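Local coordinates for protein methylxanthine N1-demethylase NdmA (Pseudomonas putida, PDB 6ICN) that catalyses the N1-demethylation of caffeine to theobromine and formaldehyde, as a Rieske oxygenase using O2 and NADH, at residues V168-Y173 with L295-N300; A177-R182 with H276-F281; D188-A193 with A206-V211; F194-T199 with F304-P309. All coordinates share one frame; numbering follows the deposited sequence.

Contact 1: V168-Y173 with L295-N300; sequences VIQEPY and LHIAFN. With CFF (caffeine), chain F.
Q170 and N300 meet amide to amide, and theirs is the one hydrogen bond between the segments on strand 166-175, outermost in the sheet of this chain, and helix 293-313. ND2 of N300 donates a hydrogen bond to OE1 of Q170 over 2.8 Å, and the bond is nearly straight, with 170° at the hydrogen. The acceptor lies in the amide plane of N300, whereas the donor is tilted from the carbonyl plane of Q170, and the two amide planes are turned 37° against each other. Q170 reaches across with its chain extended beyond CG, and it runs alongside I297 in the opposite direction: OE1 of Q170 passes 3.7 Å from CG1 of I297. The same I297 sends its CD1 to CG1 of V168, 4.1 Å away, the two side chains crossing at about a right angle. A chi1 of 171° swings CG1 of V168 away from its own N and against the helix.

Giving its N-H to Q170 fixes the rotation of the N300 amide and turns the other end, OD1, toward caffeine, where OD1 of N300 stands 3.0 Å from C8. One helix residue thus links the strand to the substrate pocket, with Q170 as its second-shell support. F299 also approaches caffeine, C8 lying at the edge of its ring, near the ring plane.

The amide of Q170 is held at its other end by a weak bond from NE2 to D301. Strand 277-286 pairs with strand 166-175 through backbone bonds, and its L282 and F284 pack against N300, so the helix lies against both strands.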
# COMPACT_ATOMS: atom_id res chain seq x y z
N VAL A 168 34.77 8.91 -0.91
CA VAL A 168 33.48 8.26 -1.09
C VAL A 168 32.43 9.32 -1.39
O VAL A 168 32.28 10.28 -0.62
CB VAL A 168 33.08 7.44 0.15
CG1 VAL A 168 31.63 6.93 0.02
CG2 VAL A 168 34.07 6.29 0.40
N ILE A 169 31.71 9.16 -2.49
CA ILE A 169 30.60 10.04 -2.87
C ILE A 169 29.31 9.37 -2.43
O ILE A 169 28.94 8.31 -2.95
CB ILE A 169 30.58 10.29 -4.39
CG1 ILE A 169 31.91 10.90 -4.86
CG2 ILE A 169 29.38 11.20 -4.77
CD1 ILE A 169 32.09 10.88 -6.40
N GLN A 170 28.60 9.99 -1.50
CA GLN A 170 27.35 9.36 -1.07
C GLN A 170 26.21 9.63 -2.05
O GLN A 170 26.27 10.53 -2.89
CB GLN A 170 26.96 9.83 0.33
CG GLN A 170 27.94 9.37 1.38
CD GLN A 170 27.35 9.25 2.78
OE1 GLN A 170 28.07 9.00 3.72
NE2 GLN A 170 26.03 9.42 2.90
N GLU A 171 25.16 8.82 -1.94
CA GLU A 171 23.96 9.12 -2.69
C GLU A 171 23.34 10.42 -2.17
O GLU A 171 23.40 10.70 -0.97
CB GLU A 171 22.97 7.97 -2.58
CG GLU A 171 23.42 6.78 -3.43
CD GLU A 171 22.56 5.55 -3.25
OE1 GLU A 171 21.58 5.60 -2.48
OE2 GLU A 171 22.89 4.53 -3.90
N PRO A 172 22.71 11.21 -3.04
CA PRO A 172 22.09 12.45 -2.56
C PRO A 172 20.95 12.16 -1.58
O PRO A 172 20.31 11.12 -1.64
CB PRO A 172 21.58 13.13 -3.83
CG PRO A 172 21.72 12.12 -4.93
CD PRO A 172 22.71 11.09 -4.50
N TYR A 173 20.71 13.13 -0.69
CA TYR A 173 19.61 13.05 0.26
C TYR A 173 18.75 14.30 0.15
O TYR A 173 19.25 15.43 0.05
CB TYR A 173 20.11 12.83 1.71
CG TYR A 173 21.03 13.89 2.27
CD1 TYR A 173 22.38 13.95 1.92
CD2 TYR A 173 20.55 14.85 3.18
CE1 TYR A 173 23.22 14.93 2.45
CE2 TYR A 173 21.39 15.82 3.72
CZ TYR A 173 22.72 15.86 3.35
OH TYR A 173 23.54 16.84 3.86
N LEU A 295 30.91 1.67 7.43
CA LEU A 295 31.03 2.23 8.77
C LEU A 295 30.75 3.73 8.73
O LEU A 295 29.95 4.26 9.52
CB LEU A 295 32.43 1.96 9.31
CG LEU A 295 32.71 2.52 10.70
CD1 LEU A 295 31.86 1.80 11.74
CD2 LEU A 295 34.18 2.38 11.01
N HIS A 296 31.38 4.42 7.79
CA HIS A 296 31.24 5.87 7.70
C HIS A 296 29.91 6.28 7.09
O HIS A 296 29.28 7.23 7.58
CB HIS A 296 32.42 6.42 6.90
CG HIS A 296 33.73 6.10 7.55
ND1 HIS A 296 34.18 6.77 8.67
CD2 HIS A 296 34.62 5.10 7.32
CE1 HIS A 296 35.32 6.24 9.06
NE2 HIS A 296 35.61 5.22 8.27
N ILE A 297 29.47 5.59 6.04
CA ILE A 297 28.20 5.94 5.41
C ILE A 297 27.06 5.79 6.41
O ILE A 297 26.18 6.65 6.51
CB ILE A 297 27.96 5.08 4.15
CG1 ILE A 297 28.95 5.47 3.05
CG2 ILE A 297 26.51 5.29 3.64
CD1 ILE A 297 29.06 4.43 1.92
N ALA A 298 27.08 4.70 7.19
CA ALA A 298 26.02 4.51 8.17
C ALA A 298 26.04 5.61 9.22
O ALA A 298 24.97 6.11 9.63
CB ALA A 298 26.15 3.14 8.82
N PHE A 299 27.23 6.01 9.66
CA PHE A 299 27.36 7.10 10.63
C PHE A 299 26.85 8.42 10.05
O PHE A 299 26.07 9.13 10.70
CB PHE A 299 28.81 7.24 11.08
CG PHE A 299 29.00 8.30 12.12
CD1 PHE A 299 28.72 8.03 13.45
CD2 PHE A 299 29.43 9.57 11.77
CE1 PHE A 299 28.88 9.01 14.42
CE2 PHE A 299 29.59 10.55 12.73
CZ PHE A 299 29.31 10.27 14.05
N ASN A 300 27.27 8.76 8.83
CA ASN A 300 26.76 9.99 8.21
C ASN A 300 25.24 9.96 8.09
O ASN A 300 24.57 10.95 8.37
CB ASN A 300 27.39 10.19 6.82
CG ASN A 300 28.89 10.42 6.89
OD1 ASN A 300 29.40 10.94 7.88
ND2 ASN A 300 29.61 10.00 5.86
N1 CFF F . 28.49 17.62 10.53
C2 CFF F . 29.62 17.50 11.30
C10 CFF F . 27.79 18.89 10.46
C6 CFF F . 28.03 16.58 9.83
N3 CFF F . 30.27 16.32 11.37
O11 CFF F . 30.02 18.44 11.92
C12 CFF F . 31.47 16.18 12.19
C4 CFF F . 29.81 15.26 10.67
C5 CFF F . 28.71 15.38 9.90
N9 CFF F . 30.26 14.00 10.55
O13 CFF F . 27.05 16.69 9.15
N7 CFF F . 28.49 14.19 9.30
C8 CFF F . 29.44 13.34 9.71
C14 CFF F . 27.52 13.62 8.38

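Contact 2: A177-R182 with H276-F281; sequences ATAERR and HTTKNF
T278 and A177 carry the largest buried surfaces, and the side chain of T278 meets the main-chain carbonyl of A177. OG1 of T278 donates a hydrogen bond to the carbonyl O of A177 over 2.9 Å, coming from above the carbonyl plane. The methyl of T278 sits beside it: CG2 of T278 lies 3.2 Å from the backbone N of A179 and 3.8 Å from CB of A179, against the first turn of helix 179-186. With chi1 at 42°, OG1 lies between the backbone N and the carbonyl carbon of T278, which leaves CG2 to face the helix start. OG1 of T278 is itself an acceptor, accepting a hydrogen bond from ND2 of N280 at 3.1 Å.

Water 1 links the two segments again, accepting from the N of A179 and donating to the O of T277. Farther along the strand, OD1 of N280 lies 3.6 Å from CG of R182. The guanidinium of R182 is held by N185 and Y173, while OD1 of N280 is bonded to S270.

At the start of helix 179-186 the N-H of R181 is taken by the N-cap, OG1 of T178, at 3.2 Å, and that of A179 by the water, while the hydroxyl of T278 binds the carbonyl just before the helix. The helix start is thus tied to strand 277-286 by hydrogen bonds as well as by packing.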
# COMPACT_ATOMS: atom_id res chain seq x y z
N ALA A 177 13.72 21.45 3.27
CA ALA A 177 14.30 22.63 3.91
C ALA A 177 15.15 23.35 2.88
O ALA A 177 15.60 22.76 1.90
CB ALA A 177 15.15 22.26 5.13
N THR A 178 15.35 24.65 3.10
CA THR A 178 16.10 25.47 2.16
C THR A 178 17.60 25.27 2.30
O THR A 178 18.12 24.79 3.32
CB THR A 178 15.77 26.94 2.35
OG1 THR A 178 16.21 27.35 3.66
CG2 THR A 178 14.28 27.18 2.19
N ALA A 179 18.33 25.68 1.25
CA ALA A 179 19.78 25.54 1.27
C ALA A 179 20.41 26.42 2.34
O ALA A 179 21.38 26.02 2.97
CB ALA A 179 20.35 25.87 -0.11
N GLU A 180 19.85 27.61 2.58
CA GLU A 180 20.34 28.46 3.67
C GLU A 180 20.17 27.78 5.03
O GLU A 180 21.10 27.78 5.85
CB GLU A 180 19.61 29.81 3.64
CG GLU A 180 19.87 30.66 2.39
CD GLU A 180 18.94 30.34 1.19
OE1 GLU A 180 18.11 29.39 1.25
OE2 GLU A 180 19.04 31.07 0.17
N ARG A 181 19.00 27.19 5.30
CA ARG A 181 18.82 26.53 6.59
C ARG A 181 19.71 25.30 6.71
O ARG A 181 20.21 24.99 7.80
CB ARG A 181 17.34 26.18 6.81
CG ARG A 181 16.45 27.43 6.92
CD ARG A 181 15.65 27.34 8.16
NE ARG A 181 14.53 28.26 8.28
CZ ARG A 181 14.43 29.16 9.27
NH1 ARG A 181 15.41 29.28 10.15
NH2 ARG A 181 13.35 29.92 9.37
N ARG A 182 19.95 24.60 5.59
CA ARG A 182 20.84 23.45 5.62
C ARG A 182 22.27 23.87 5.93
O ARG A 182 22.95 23.23 6.74
CB ARG A 182 20.75 22.69 4.29
CG ARG A 182 21.11 21.21 4.41
CD ARG A 182 22.61 20.97 4.32
NE ARG A 182 22.94 19.64 4.86
CZ ARG A 182 23.08 19.37 6.15
NH1 ARG A 182 22.94 20.34 7.06
NH2 ARG A 182 23.36 18.12 6.54
N HIS A 276 11.38 25.43 -1.34
CA HIS A 276 11.31 24.73 -0.06
C HIS A 276 12.04 23.39 -0.02
O HIS A 276 11.85 22.62 0.93
CB HIS A 276 9.84 24.51 0.35
CG HIS A 276 9.04 23.75 -0.65
ND1 HIS A 276 8.79 22.40 -0.53
CD2 HIS A 276 8.45 24.14 -1.81
CE1 HIS A 276 8.06 21.99 -1.56
NE2 HIS A 276 7.84 23.03 -2.35
N THR A 277 12.88 23.08 -1.02
CA THR A 277 13.47 21.76 -1.15
C THR A 277 14.96 21.86 -1.42
O THR A 277 15.39 22.75 -2.15
CB THR A 277 12.80 20.99 -2.30
OG1 THR A 277 11.39 20.97 -2.11
CG2 THR A 277 13.32 19.54 -2.39
N THR A 278 15.72 20.94 -0.84
CA THR A 278 17.13 20.79 -1.18
C THR A 278 17.41 19.35 -1.58
O THR A 278 16.88 18.40 -0.99
CB THR A 278 18.07 21.18 -0.02
OG1 THR A 278 17.56 20.69 1.22
CG2 THR A 278 18.21 22.69 0.04
N LYS A 279 18.26 19.20 -2.59
CA LYS A 279 18.91 17.93 -2.89
C LYS A 279 20.35 18.08 -2.43
O LYS A 279 21.08 18.94 -2.93
CB LYS A 279 18.82 17.61 -4.38
CG LYS A 279 19.54 16.35 -4.80
CD LYS A 279 19.46 16.21 -6.33
CE LYS A 279 20.06 14.88 -6.77
NZ LYS A 279 19.91 14.69 -8.27
N ASN A 280 20.74 17.30 -1.43
CA ASN A 280 21.99 17.51 -0.73
C ASN A 280 23.02 16.45 -1.08
O ASN A 280 22.68 15.28 -1.27
CB ASN A 280 21.75 17.56 0.78
CG ASN A 280 20.75 18.66 1.14
OD1 ASN A 280 21.09 19.84 1.09
ND2 ASN A 280 19.51 18.27 1.43
N PHE A 281 24.28 16.86 -1.16
CA PHE A 281 25.38 15.98 -1.52
C PHE A 281 26.42 15.98 -0.41
O PHE A 281 26.78 17.04 0.12
CB PHE A 281 26.03 16.43 -2.84
CG PHE A 281 25.07 16.50 -4.01
CD1 PHE A 281 24.27 17.63 -4.21
CD2 PHE A 281 24.94 15.43 -4.89
CE1 PHE A 281 23.38 17.70 -5.29
CE2 PHE A 281 24.04 15.48 -5.97
CZ PHE A 281 23.26 16.61 -6.17
O HOH W 1 16.65 25.53 -1.25

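Contact 3: D188-A193 with A206-V211; sequences DFSHFA and AEPPIV. With CO (cobalt (II) ion), chain E.
The phenyl ring of F189 meets the loop 206-211 with its edge. CB of P208 and the carbonyl O of P209 both lie near the ring plane, the latter 4.1 Å from CD2 of F189, while CG1 of V211 approaches CE2 of F189 obliquely at 4.1 Å. Closest of all is the aliphatic stem, where CB of F189 lies 3.4 Å from CB of P208. With CG anti to its carbonyl carbon (chi1 -55°), F189 directs its ring along the loop from P208 to V211. Y224 and F222 of strand 219-225 and V331 of helix 330-348 continue this apolar surround.

S190 rests beside the same proline, its OG 3.6 Å from CG of P208. At the far end A193 and A206 meet methyl to methyl, and water 2 joins the two backbones by donating to the O of S190 and to the O of A206. Loop 206-211 thus packs against the turn that carries H191.

The imidazole of H191 turns away from the loop toward the metal, and its CE1 lies over one face of the F192 ring, offset toward the rim. NE2 of H191 binds the cobalt ion at 2.1 Å. The chain here is shaped by D188, whose OD1 accepts from the N of H191 at 2.9 Å in an Asx motif.

D188, bonded through OD2 to H102 of a neighbouring subunit, a residue of the [2Fe-2S] pocket, and only weakly to ND1 of H191, matches the carboxylate bridge of Rieske oxygenases, thought to carry electrons between the centres.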
# COMPACT_ATOMS: atom_id res chain seq x y z
N ASP A 188 26.57 24.76 12.62
CA ASP A 188 26.05 25.22 13.90
C ASP A 188 26.72 24.46 15.03
O ASP A 188 26.53 23.25 15.16
CB ASP A 188 24.54 25.03 13.92
CG ASP A 188 23.89 25.54 15.18
OD1 ASP A 188 24.18 25.00 16.26
OD2 ASP A 188 23.05 26.47 15.06
N PHE A 189 27.49 25.18 15.86
CA PHE A 189 28.21 24.57 16.98
C PHE A 189 27.30 24.24 18.17
O PHE A 189 27.64 23.35 18.95
CB PHE A 189 29.33 25.51 17.47
CG PHE A 189 30.31 25.96 16.40
CD1 PHE A 189 30.49 25.25 15.22
CD2 PHE A 189 31.08 27.11 16.60
CE1 PHE A 189 31.41 25.69 14.25
CE2 PHE A 189 32.00 27.56 15.64
CZ PHE A 189 32.17 26.84 14.47
N SER A 190 26.15 24.90 18.29
CA SER A 190 25.31 24.80 19.48
C SER A 190 24.38 23.58 19.50
O SER A 190 23.94 23.17 20.58
CB SER A 190 24.45 26.07 19.59
OG SER A 190 25.26 27.19 19.91
N HIS A 191 24.03 23.01 18.34
CA HIS A 191 23.00 21.98 18.33
C HIS A 191 23.54 20.58 18.58
O HIS A 191 22.74 19.70 18.93
CB HIS A 191 22.23 22.00 17.00
CG HIS A 191 22.92 21.28 15.87
ND1 HIS A 191 24.02 21.78 15.22
CD2 HIS A 191 22.63 20.10 15.27
CE1 HIS A 191 24.40 20.94 14.28
NE2 HIS A 191 23.57 19.92 14.28
N PHE A 192 24.86 20.38 18.43
CA PHE A 192 25.41 19.03 18.54
C PHE A 192 24.97 18.36 19.83
O PHE A 192 24.57 17.19 19.83
CB PHE A 192 26.95 19.05 18.47
CG PHE A 192 27.52 19.49 17.14
CD1 PHE A 192 27.45 18.67 16.03
CD2 PHE A 192 28.16 20.71 17.01
CE1 PHE A 192 27.99 19.06 14.81
CE2 PHE A 192 28.71 21.11 15.79
CZ PHE A 192 28.61 20.29 14.68
N ALA A 193 25.00 19.10 20.94
CA ALA A 193 24.66 18.50 22.22
C ALA A 193 23.20 18.08 22.32
O ALA A 193 22.90 17.18 23.10
CB ALA A 193 25.00 19.48 23.35
N ALA A 206 27.67 22.03 25.58
CA ALA A 206 26.71 22.86 24.87
C ALA A 206 27.19 24.28 24.63
O ALA A 206 26.58 25.00 23.82
CB ALA A 206 25.37 22.89 25.62
N GLU A 207 28.28 24.71 25.28
CA GLU A 207 28.76 26.08 25.14
C GLU A 207 29.91 26.13 24.13
O GLU A 207 31.02 25.67 24.45
CB GLU A 207 29.21 26.63 26.49
CG GLU A 207 29.77 28.04 26.41
CD GLU A 207 29.93 28.68 27.78
OE1 GLU A 207 30.37 29.85 27.84
OE2 GLU A 207 29.61 28.02 28.79
N PRO A 208 29.71 26.69 22.94
CA PRO A 208 30.78 26.72 21.94
C PRO A 208 31.59 28.00 22.07
O PRO A 208 31.13 28.98 22.67
CB PRO A 208 30.02 26.68 20.62
CG PRO A 208 28.75 27.45 20.92
CD PRO A 208 28.44 27.21 22.40
N PRO A 209 32.80 28.03 21.52
CA PRO A 209 33.57 29.28 21.49
C PRO A 209 33.09 30.18 20.35
O PRO A 209 32.36 29.77 19.46
CB PRO A 209 35.00 28.80 21.24
CG PRO A 209 34.81 27.56 20.41
CD PRO A 209 33.56 26.90 20.96
N ILE A 210 33.52 31.44 20.42
CA ILE A 210 33.22 32.44 19.40
C ILE A 210 34.47 32.58 18.55
O ILE A 210 35.48 33.11 19.00
CB ILE A 210 32.82 33.78 20.04
CG1 ILE A 210 31.86 33.56 21.22
CG2 ILE A 210 32.21 34.72 19.01
CD1 ILE A 210 30.57 32.83 20.85
N VAL A 211 34.42 32.10 17.30
CA VAL A 211 35.64 31.98 16.50
C VAL A 211 35.78 33.16 15.53
O VAL A 211 34.77 33.69 15.04
CB VAL A 211 35.66 30.65 15.73
CG1 VAL A 211 35.44 29.49 16.69
CG2 VAL A 211 34.60 30.64 14.63
CO CO E . 23.39 18.32 12.92
O HOH W 2 24.10 24.55 22.93
O HOH W 3 24.50 19.30 11.43

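Contact 4: F194-T199 with F304-P309; sequences FIHPGT and FAEDKP. With CO (cobalt (II) ion), chain E; CFF (caffeine), chain F.
The backbone of 194-199 leaves its helix at H196 and runs past helix 293-313, coming nearest at I195 and E306, with 6.0 Å between their CA atoms. Together the segments supply H196 and D307 of the two-histidine, one-carboxylate facial triad that holds the mononuclear metal of Rieske oxygenases, here cobalt; H191 completes it.

H196 is gripped at both nitrogens. Its NE2 binds cobalt at 2.0 Å, while ND1 of H196 donates to OE1 of E306 over 2.7 Å, an almost straight bond (170°) lying in the ring plane. E306 reaches there on an extended chain, its carboxylate turned 41° from the imidazole and met on its anti side. The bond fixes the rotation of the H196 ring with NE2 facing the cobalt. The glutamate is held in turn: T199 OG1 donates to the syn lone pair of E306 OE2 at 2.8 Å, and water 4, which accepts from the N of G198, donates to the same oxygen.

CG2 of I195 lies over one face of the H196 ring, offset toward the rim, and also touches the carbonyl O of E306 at 3.4 Å. On the substrate side, CE1 of F304 lies 3.7 Å from C14 of caffeine.

N185 bonds to OD1 of D307, adding to the second shell. The D307 carboxylate stands 77° from the H196 ring plane and grips cobalt with both oxygens, OD1 at 2.1 Å and OD2 at 2.2 Å.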
# COMPACT_ATOMS: atom_id res chain seq x y z
N PHE A 194 22.30 18.67 21.53
CA PHE A 194 20.88 18.38 21.62
C PHE A 194 20.35 17.48 20.50
O PHE A 194 19.43 16.69 20.74
CB PHE A 194 20.11 19.70 21.65
CG PHE A 194 20.44 20.50 22.85
CD1 PHE A 194 19.86 20.16 24.07
CD2 PHE A 194 21.38 21.52 22.80
CE1 PHE A 194 20.21 20.84 25.21
CE2 PHE A 194 21.72 22.21 23.94
CZ PHE A 194 21.13 21.88 25.15
N ILE A 195 20.94 17.55 19.31
CA ILE A 195 20.44 16.77 18.18
C ILE A 195 21.30 15.53 18.01
O ILE A 195 20.81 14.48 17.58
CB ILE A 195 20.39 17.65 16.92
CG1 ILE A 195 19.24 18.66 17.05
CG2 ILE A 195 20.20 16.81 15.62
CD1 ILE A 195 18.83 19.29 15.76
N HIS A 196 22.59 15.62 18.40
CA HIS A 196 23.54 14.53 18.21
C HIS A 196 24.23 14.04 19.49
O HIS A 196 25.44 13.79 19.47
CB HIS A 196 24.64 14.95 17.23
CG HIS A 196 24.12 15.51 15.93
ND1 HIS A 196 23.43 14.75 15.01
CD2 HIS A 196 24.25 16.74 15.38
CE1 HIS A 196 23.12 15.50 13.96
NE2 HIS A 196 23.60 16.72 14.17
N PRO A 197 23.51 13.88 20.61
CA PRO A 197 24.22 13.53 21.86
C PRO A 197 24.90 12.17 21.82
O PRO A 197 26.05 12.04 22.27
CB PRO A 197 23.11 13.59 22.92
CG PRO A 197 21.88 13.30 22.17
CD PRO A 197 22.06 13.95 20.83
N GLY A 198 24.25 11.14 21.30
CA GLY A 198 24.99 9.89 21.28
C GLY A 198 26.14 9.85 20.29
O GLY A 198 26.99 8.96 20.36
N THR A 199 26.21 10.84 19.41
CA THR A 199 26.75 10.64 18.07
C THR A 199 27.92 11.55 17.75
O THR A 199 28.96 11.07 17.28
CB THR A 199 25.59 10.84 17.08
OG1 THR A 199 24.51 9.98 17.46
CG2 THR A 199 26.01 10.52 15.66
N PHE A 304 22.50 12.60 9.64
CA PHE A 304 21.49 13.29 8.84
C PHE A 304 20.08 12.96 9.34
O PHE A 304 19.20 13.83 9.34
CB PHE A 304 21.65 12.93 7.36
CG PHE A 304 22.92 13.47 6.72
CD1 PHE A 304 23.52 14.64 7.18
CD2 PHE A 304 23.50 12.80 5.64
CE1 PHE A 304 24.70 15.14 6.57
CE2 PHE A 304 24.68 13.30 5.03
CZ PHE A 304 25.27 14.46 5.50
N ALA A 305 19.84 11.70 9.75
CA ALA A 305 18.52 11.34 10.27
C ALA A 305 18.22 12.08 11.56
O ALA A 305 17.05 12.37 11.84
CB ALA A 305 18.42 9.83 10.50
N GLU A 306 19.25 12.37 12.37
CA GLU A 306 19.04 13.16 13.59
C GLU A 306 18.68 14.61 13.27
O GLU A 306 17.75 15.18 13.87
CB GLU A 306 20.29 13.07 14.48
CG GLU A 306 20.48 11.65 15.07
CD GLU A 306 21.81 11.45 15.81
OE1 GLU A 306 22.77 12.22 15.59
OE2 GLU A 306 21.91 10.46 16.58
N ASP A 307 19.35 15.21 12.28
CA ASP A 307 19.04 16.60 11.91
C ASP A 307 17.68 16.73 11.22
O ASP A 307 16.95 17.70 11.47
CB ASP A 307 20.13 17.15 10.97
CG ASP A 307 21.39 17.54 11.71
OD1 ASP A 307 21.31 18.36 12.63
OD2 ASP A 307 22.47 17.02 11.37
N LYS A 308 17.33 15.81 10.32
CA LYS A 308 16.26 16.04 9.34
C LYS A 308 14.93 16.51 9.92
O LYS A 308 14.39 17.51 9.44
CB LYS A 308 16.08 14.75 8.51
CG LYS A 308 15.01 14.85 7.43
CD LYS A 308 14.90 13.50 6.68
CE LYS A 308 13.82 13.54 5.58
NZ LYS A 308 12.45 13.57 6.17
N PRO A 309 14.34 15.85 10.93
CA PRO A 309 13.00 16.28 11.36
C PRO A 309 13.00 17.69 11.94
O PRO A 309 12.04 18.45 11.73
CB PRO A 309 12.60 15.23 12.39
CG PRO A 309 13.86 14.54 12.78
CD PRO A 309 14.77 14.61 11.60
CO CO E . 23.39 18.32 12.92
N1 CFF F . 28.49 17.62 10.53
C2 CFF F . 29.62 17.50 11.30
C10 CFF F . 27.79 18.89 10.46
C6 CFF F . 28.03 16.58 9.83
N3 CFF F . 30.27 16.32 11.37
O11 CFF F . 30.02 18.44 11.92
C12 CFF F . 31.47 16.18 12.19
C4 CFF F . 29.81 15.26 10.67
C5 CFF F . 28.71 15.38 9.90
N9 CFF F . 30.26 14.00 10.55
O13 CFF F . 27.05 16.69 9.15
N7 CFF F . 28.49 14.19 9.30
C8 CFF F . 29.44 13.34 9.71
C14 CFF F . 27.52 13.62 8.38
O HOH W 4 21.97 11.14 19.29
O HOH W 3 24.50 19.30 11.43

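Contacts 3 and 4, with centres 14 Å apart, share helix 192-195, the cobalt ion and its water, and both border a neighbouring subunit. Contacts 1 and 4 lie 15 Å apart on helix 293-313 and both touch caffeine. Contact 2 joins contact 1 through the neighbouring strands 166-175 and 277-286 of the seven-stranded sheet, and R182 reaches F304 of contact 4. Along the chain the first segments follow in the order 1, 2, 3, 4; then come 206-211, 276-281, 295-300 and 304-309, so contact 4 crosses the other three. Early and late parts of the catalytic domain thereby converge on one metal and substrate pocket.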